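PDB 7MGV: CdnC from Chryseobacterium gregarium DSM 19109, which probably uses ATP to install single and bicyclic omega-ester macrocycles in a ribosomally made precursor peptide, as an ATP-grasp ligase. Local coordinates for residues K157-K161 and M285-L289; Y297-D301 and I313-G319. All coordinates share one frame; numbering follows the deposited sequence.

Contact 1. Residues K157-K161 and M285-L289; sequences KIGFK and MILEL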
ATOM      1  N   LYS A 157      -3.386   3.149  22.428  1.00 39.50           N
ATOM      2  CA  LYS A 157      -4.825   3.271  22.652  1.00 36.91           C
ATOM      3  C   LYS A 157      -5.398   2.018  23.304  1.00 41.95           C
ATOM      4  O   LYS A 157      -6.293   2.108  24.153  1.00 46.68           O
ATOM      5  CB  LYS A 157      -5.541   3.554  21.334  1.00 40.66           C
ATOM      6  CG  LYS A 157      -5.631   5.025  20.979  1.00 43.04           C
ATOM      7  CD  LYS A 157      -6.435   5.223  19.708  1.00 46.91           C
ATOM      8  CE  LYS A 157      -6.463   6.682  19.292  1.00 50.42           C
ATOM      9  NZ  LYS A 157      -7.066   6.850  17.943  1.00 51.94           N
ATOM     10  N   ILE A 158      -4.899   0.841  22.918  1.00 36.01           N
ATOM     11  CA  ILE A 158      -5.411  -0.409  23.475  1.00 37.40           C
ATOM     12  C   ILE A 158      -5.072  -0.529  24.955  1.00 39.67           C
ATOM     13  O   ILE A 158      -5.805  -1.169  25.720  1.00 40.12           O
ATOM     14  CB  ILE A 158      -4.859  -1.600  22.668  1.00 37.22           C
ATOM     15  CG1 ILE A 158      -5.343  -1.527  21.222  1.00 42.52           C
ATOM     16  CG2 ILE A 158      -5.272  -2.928  23.283  1.00 41.25           C
ATOM     17  CD1 ILE A 158      -4.594  -2.441  20.304  1.00 40.24           C
ATOM     18  N   GLY A 159      -3.982   0.094  25.390  1.00 36.95           N
ATOM     19  CA  GLY A 159      -3.508  -0.033  26.756  1.00 38.20           C
ATOM     20  C   GLY A 159      -2.094  -0.554  26.871  1.00 46.43           C
ATOM     21  O   GLY A 159      -1.572  -0.637  27.992  1.00 46.18           O
ATOM     22  N   PHE A 160      -1.451  -0.915  25.763  1.00 42.34           N
ATOM     23  CA  PHE A 160      -0.050  -1.304  25.805  1.00 39.69           C
ATOM     24  C   PHE A 160       0.798  -0.144  26.302  1.00 34.12           C
ATOM     25  O   PHE A 160       0.533   1.021  25.988  1.00 39.81           O
ATOM     26  CB  PHE A 160       0.439  -1.719  24.415  1.00 42.23           C
ATOM     27  CG  PHE A 160      -0.021  -3.080  23.977  1.00 41.25           C
ATOM     28  CD1 PHE A 160       0.567  -4.228  24.486  1.00 40.08           C
ATOM     29  CD2 PHE A 160      -1.020  -3.210  23.026  1.00 33.95           C
ATOM     30  CE1 PHE A 160       0.151  -5.481  24.069  1.00 39.12           C
ATOM     31  CE2 PHE A 160      -1.440  -4.459  22.605  1.00 35.64           C
ATOM     32  CZ  PHE A 160      -0.853  -5.595  23.126  1.00 36.67           C
ATOM     33  N   LYS A 161       1.819  -0.467  27.088  1.00 42.70           N
ATOM     34  CA  LYS A 161       2.874   0.495  27.359  1.00 42.55           C
ATOM     35  C   LYS A 161       3.869   0.472  26.207  1.00 35.43           C
ATOM     36  O   LYS A 161       4.319  -0.601  25.796  1.00 35.00           O
ATOM     37  CB  LYS A 161       3.570   0.178  28.682  1.00 43.82           C
ATOM     38  CG  LYS A 161       2.623   0.120  29.866  1.00 56.65           C
ATOM     39  CD  LYS A 161       1.865   1.433  30.019  1.00 63.70           C
ATOM     40  CE  LYS A 161       0.417   1.196  30.421  1.00 67.57           C
ATOM     41  NZ  LYS A 161       0.327   0.356  31.642  1.00 65.58           N
ATOM     42  N   MET A 285      -4.706  -8.042  25.327  1.00 45.35           N
ATOM     43  CA  MET A 285      -4.406  -6.858  24.529  1.00 42.67           C
ATOM     44  C   MET A 285      -3.783  -7.220  23.183  1.00 46.80           C
ATOM     45  O   MET A 285      -3.992  -6.510  22.195  1.00 42.90           O
ATOM     46  CB  MET A 285      -3.502  -5.913  25.318  1.00 48.63           C
ATOM     47  CG  MET A 285      -4.241  -5.161  26.418  1.00 44.45           C
ATOM     48  SD  MET A 285      -3.270  -3.845  27.172  1.00 39.44           S
ATOM     49  CE  MET A 285      -2.021  -4.799  28.031  1.00 43.47           C
ATOM     50  N   ILE A 286      -3.035  -8.324  23.117  1.00 40.50           N
ATOM     51  CA  ILE A 286      -2.506  -8.792  21.834  1.00 42.15           C
ATOM     52  C   ILE A 286      -3.648  -9.187  20.901  1.00 47.33           C
ATOM     53  O   ILE A 286      -3.693  -8.794  19.721  1.00 40.04           O
ATOM     54  CB  ILE A 286      -1.534  -9.964  22.058  1.00 37.48           C
ATOM     55  CG1 ILE A 286      -0.263  -9.489  22.767  1.00 37.18           C
ATOM     56  CG2 ILE A 286      -1.202 -10.631  20.744  1.00 38.28           C
ATOM     57  CD1 ILE A 286       0.761  -8.863  21.849  1.00 48.67           C
ATOM     58  N   LEU A 287      -4.583  -9.991  21.417  1.00 46.29           N
ATOM     59  CA  LEU A 287      -5.745 -10.373  20.623  1.00 40.36           C
ATOM     60  C   LEU A 287      -6.556  -9.148  20.220  1.00 39.40           C
ATOM     61  O   LEU A 287      -7.082  -9.081  19.103  1.00 49.07           O
ATOM     62  CB  LEU A 287      -6.609 -11.367  21.400  1.00 42.77           C
ATOM     63  CG  LEU A 287      -6.007 -12.762  21.578  1.00 44.53           C
ATOM     64  CD1 LEU A 287      -6.795 -13.564  22.600  1.00 45.44           C
ATOM     65  CD2 LEU A 287      -5.947 -13.496  20.248  1.00 42.61           C
ATOM     66  N   GLU A 288      -6.646  -8.154  21.106  1.00 43.65           N
ATOM     67  CA  GLU A 288      -7.356  -6.926  20.764  1.00 47.54           C
ATOM     68  C   GLU A 288      -6.633  -6.137  19.679  1.00 44.69           C
ATOM     69  O   GLU A 288      -7.283  -5.492  18.852  1.00 46.06           O
ATOM     70  CB  GLU A 288      -7.543  -6.061  22.009  1.00 45.62           C
ATOM     71  CG  GLU A 288      -8.412  -4.840  21.781  1.00 51.55           C
ATOM     72  CD  GLU A 288      -8.821  -4.170  23.075  1.00 68.58           C
ATOM     73  OE1 GLU A 288      -9.344  -3.038  23.021  1.00 59.76           O
ATOM     74  OE2 GLU A 288      -8.618  -4.778  24.148  1.00 68.61           O
ATOM     75  N   LEU A 289      -5.299  -6.159  19.673  1.00 41.85           N
ATOM     76  CA  LEU A 289      -4.549  -5.508  18.602  1.00 42.67           C
ATOM     77  C   LEU A 289      -4.860  -6.155  17.259  1.00 41.69           C
ATOM     78  O   LEU A 289      -5.143  -5.465  16.267  1.00 36.84           O
ATOM     79  CB  LEU A 289      -3.052  -5.571  18.904  1.00 42.58           C
ATOM     80  CG  LEU A 289      -2.083  -5.040  17.847  1.00 43.88           C
ATOM     81  CD1 LEU A 289      -2.214  -3.532  17.699  1.00 41.18           C
ATOM     82  CD2 LEU A 289      -0.654  -5.425  18.197  1.00 45.35           C
TER
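Met285 reaches from helix 280-293 across the Phe160 ring to the backbone of Gly159. Its CB starts the path over one face of the ring, 3.9 Å from the Phe160 centroid and 28° off the normal, a CH-pi contact. With CG anti to its own carbonyl carbon (chi1 -75°) and an extended second torsion, the chain runs on over that same face. CG meets the CG2 branch of Ile158 at 4.0 Å. SD then sits almost on the ring normal, 4.6 Å from the Phe160 centroid, a long Met-aromatic contact. Gly159 C lies 3.5 Å from Met285 SD. A bend at the last torsion brings CE loosely past Gly159 O. Helix 148-158 gives way at Gly159, whose positive phi (122°) would jam a CB against the preceding carbonyl; a CB would also sit tightly against Met285 SD. The contact joins the end of this helix to the helix that packs against the antiparallel sheet of strands 234-241, 297-304 and 310-316 in the ATP-grasp fold. Phe160 and the methionine run past each other in opposite directions, and the ring edge reaches the backbone of helix 280-293. Phe160 CE2 comes to 3.3 Å from Met285 O, Ile286 CA lies at the ring edge in its plane, and Ile286 CD1 approaches Phe160 CZ nearly crosswise at 3.9 Å. The ring also meets that of Phe312. Ile158 uses its two branches separately. CG2 lies against the side chain of Glu288, 3.8 Å from the carboxylate carbon CD, whereas CD1 passes at about a right angle to Leu289, 3.7 Å from its CD1. Next to it Lys157 turns outward, where NZ forms a salt bridge with Asp132 of the second subunit.

Contact 2. Residues Y297-D301 and I313-G319; sequences YGAID and IEINAAG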
ATOM      1  N   TYR A 297      -3.012 -12.949  11.364  1.00 40.75           N
ATOM      2  CA  TYR A 297      -1.632 -13.322  11.635  1.00 37.79           C
ATOM      3  C   TYR A 297      -0.870 -12.108  12.137  1.00 39.39           C
ATOM      4  O   TYR A 297      -1.072 -10.993  11.650  1.00 37.16           O
ATOM      5  CB  TYR A 297      -0.923 -13.891  10.401  1.00 33.22           C
ATOM      6  CG  TYR A 297       0.518 -14.252  10.684  1.00 45.64           C
ATOM      7  CD1 TYR A 297       0.837 -15.411  11.379  1.00 47.16           C
ATOM      8  CD2 TYR A 297       1.556 -13.423  10.281  1.00 43.25           C
ATOM      9  CE1 TYR A 297       2.151 -15.742  11.652  1.00 47.93           C
ATOM     10  CE2 TYR A 297       2.871 -13.744  10.551  1.00 48.08           C
ATOM     11  CZ  TYR A 297       3.164 -14.905  11.235  1.00 53.63           C
ATOM     12  OH  TYR A 297       4.474 -15.228  11.502  1.00 48.17           O
ATOM     13  N   GLY A 298       0.007 -12.334  13.109  1.00 36.74           N
ATOM     14  CA  GLY A 298       0.819 -11.257  13.640  1.00 34.29           C
ATOM     15  C   GLY A 298       2.064 -11.777  14.317  1.00 41.97           C
ATOM     16  O   GLY A 298       2.061 -12.858  14.911  1.00 48.87           O
ATOM     17  N   ALA A 299       3.141 -10.999  14.219  1.00 33.26           N
ATOM     18  CA  ALA A 299       4.388 -11.270  14.929  1.00 38.52           C
ATOM     19  C   ALA A 299       4.743 -10.028  15.735  1.00 40.03           C
ATOM     20  O   ALA A 299       5.219  -9.034  15.174  1.00 42.49           O
ATOM     21  CB  ALA A 299       5.510 -11.646  13.963  1.00 33.10           C
ATOM     22  N   ILE A 300       4.514 -10.084  17.044  1.00 32.16           N
ATOM     23  CA  ILE A 300       4.685  -8.942  17.933  1.00 39.76           C
ATOM     24  C   ILE A 300       6.003  -9.080  18.681  1.00 40.16           C
ATOM     25  O   ILE A 300       6.365 -10.174  19.135  1.00 42.07           O
ATOM     26  CB  ILE A 300       3.502  -8.828  18.916  1.00 36.68           C
ATOM     27  CG1 ILE A 300       2.204  -8.527  18.163  1.00 34.39           C
ATOM     28  CG2 ILE A 300       3.763  -7.754  19.966  1.00 38.55           C
ATOM     29  CD1 ILE A 300       1.359  -9.748  17.879  1.00 48.62           C
ATOM     30  N   ASP A 301       6.725  -7.968  18.808  1.00 35.48           N
ATOM     31  CA  ASP A 301       7.948  -7.897  19.594  1.00 31.71           C
ATOM     32  C   ASP A 301       7.681  -7.123  20.877  1.00 36.64           C
ATOM     33  O   ASP A 301       7.036  -6.067  20.851  1.00 39.25           O
ATOM     34  CB  ASP A 301       9.074  -7.233  18.798  1.00 41.56           C
ATOM     35  CG  ASP A 301       9.495  -8.050  17.592  1.00 54.94           C
ATOM     36  OD1 ASP A 301      10.082  -7.473  16.652  1.00 66.33           O
ATOM     37  OD2 ASP A 301       9.234  -9.270  17.584  1.00 54.24           O
ATOM     38  N   ILE A 313       6.799  -3.157  21.090  1.00 36.59           N
ATOM     39  CA  ILE A 313       7.812  -2.583  20.217  1.00 32.07           C
ATOM     40  C   ILE A 313       7.288  -2.411  18.796  1.00 35.81           C
ATOM     41  O   ILE A 313       7.333  -1.315  18.238  1.00 31.28           O
ATOM     42  CB  ILE A 313       9.102  -3.433  20.236  1.00 30.85           C
ATOM     43  CG1 ILE A 313       9.609  -3.591  21.672  1.00 30.44           C
ATOM     44  CG2 ILE A 313      10.171  -2.806  19.355  1.00 22.41           C
ATOM     45  CD1 ILE A 313       9.836  -2.274  22.389  1.00 23.56           C
ATOM     46  N   GLU A 314       6.775  -3.486  18.202  1.00 30.56           N
ATOM     47  CA  GLU A 314       6.189  -3.429  16.868  1.00 38.71           C
ATOM     48  C   GLU A 314       5.496  -4.754  16.588  1.00 36.14           C
ATOM     49  O   GLU A 314       5.707  -5.752  17.281  1.00 32.94           O
ATOM     50  CB  GLU A 314       7.239  -3.136  15.791  1.00 41.82           C
ATOM     51  CG  GLU A 314       8.164  -4.298  15.484  1.00 41.49           C
ATOM     52  CD  GLU A 314       9.022  -4.044  14.260  1.00 58.40           C
ATOM     53  OE1 GLU A 314       8.455  -3.780  13.179  1.00 61.08           O
ATOM     54  OE2 GLU A 314      10.264  -4.104  14.378  1.00 57.92           O
ATOM     55  N   ILE A 315       4.660  -4.746  15.556  1.00 35.37           N
ATOM     56  CA  ILE A 315       4.007  -5.943  15.046  1.00 34.99           C
ATOM     57  C   ILE A 315       4.368  -6.077  13.573  1.00 43.29           C
ATOM     58  O   ILE A 315       4.260  -5.108  12.812  1.00 38.73           O
ATOM     59  CB  ILE A 315       2.480  -5.891  15.244  1.00 38.88           C
ATOM     60  CG1 ILE A 315       1.796  -7.015  14.463  1.00 35.34           C
ATOM     61  CG2 ILE A 315       1.925  -4.531  14.835  1.00 25.82           C
ATOM     62  CD1 ILE A 315       0.340  -7.204  14.820  1.00 31.29           C
ATOM     63  N   ASN A 316       4.815  -7.265  13.179  1.00 42.00           N
ATOM     64  CA  ASN A 316       5.186  -7.546  11.797  1.00 37.55           C
ATOM     65  C   ASN A 316       4.123  -8.458  11.199  1.00 42.36           C
ATOM     66  O   ASN A 316       3.972  -9.608  11.625  1.00 49.24           O
ATOM     67  CB  ASN A 316       6.573  -8.181  11.713  1.00 38.65           C
ATOM     68  CG  ASN A 316       7.094  -8.264  10.287  1.00 50.25           C
ATOM     69  OD1 ASN A 316       6.429  -7.837   9.343  1.00 49.49           O
ATOM     70  ND2 ASN A 316       8.292  -8.813  10.127  1.00 51.31           N
ATOM     71  N   ALA A 317       3.384  -7.940  10.216  1.00 40.30           N
ATOM     72  CA  ALA A 317       2.347  -8.732   9.567  1.00 41.84           C
ATOM     73  C   ALA A 317       2.923  -9.862   8.724  1.00 39.51           C
ATOM     74  O   ALA A 317       2.213 -10.834   8.447  1.00 43.56           O
ATOM     75  CB  ALA A 317       1.466  -7.833   8.700  1.00 36.57           C
ATOM     76  N   ALA A 318       4.188  -9.757   8.315  1.00 41.16           N
ATOM     77  CA  ALA A 318       4.833 -10.771   7.489  1.00 51.14           C
ATOM     78  C   ALA A 318       6.000 -11.439   8.206  1.00 52.82           C
ATOM     79  O   ALA A 318       6.900 -11.974   7.551  1.00 52.05           O
ATOM     80  CB  ALA A 318       5.306 -10.160   6.167  1.00 41.48           C
ATOM     81  N   GLY A 319       6.006 -11.415   9.537  1.00 46.09           N
ATOM     82  CA  GLY A 319       7.121 -11.980  10.274  1.00 53.92           C
ATOM     83  C   GLY A 319       7.212 -13.487  10.093  1.00 59.01           C
ATOM     84  O   GLY A 319       6.204 -14.194  10.051  1.00 54.47           O
TER
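Asp301 N donates to Glu314 O over 2.9 Å in a nearly straight bond (172°), and Asn316 N gives a similarly straight one to Ala299 O at 2.7 Å, though tilted from the carbonyl plane. Ile313 N closes on Asp301 O, whereas the return bond from Ala299 N to Asn316 O is weak. The side chains of Asp301 and Glu314 lie side by side, carboxylates nearly perpendicular (86°) and Asp301 OD1 4.1 Å from Glu314 OE2; Arg237, in a salt bridge with Asp301 OD2, is likely to offset the repulsion. The backbone bonds pair the strands of the antiparallel hairpin 297-304/310-316 at the edge of the sheet, a part of the ATP-grasp fold that flanks the nucleotide: the nearest atoms of the Ile313 side chain and bound ADP are about 4 Å apart. From Asn316 to Gly319 the chain makes a type I beta turn, and Asn316 OD1 accepts from Ala318 N, an Asx turn. The Tyr297 hydroxyl donates to Gly319 O at the turn's end, though the 2.5 Å between OH and O is doubtfully short. Its ring, with CG swung away from the backbone N (chi1 179°), turns an edge to Ala317 O, 3.2 Å from Tyr297 CD2. A phenylalanine here would probably leave Gly319 O without this donor and the turn less firmly tied. Ile300 and Ile315, a non-hydrogen-bonded pair, run their side chains alongside each other, Ile300 CG1 3.9 Å from Ile315 CB.

From the N terminus, helix 148-158 ends at Gly159 before the chain enters strand 165-168 of the other antiparallel sheet. More than a hundred residues later, after that sheet and strands 234-241 and 244-251, helix 280-293 returns to segment 157-161, and contact 1 closes this long loop. The same helix leads straight into strand 297-304, whose short hairpin is closed by contact 2. The two contacts therefore follow in series, neither nested nor crossed. They meet in space where the helix lies on the hairpin: Ile286 CD1 packs 3.7 Å from Ile300 CG2, and Leu289 CD2 reaches Ile315 CD1.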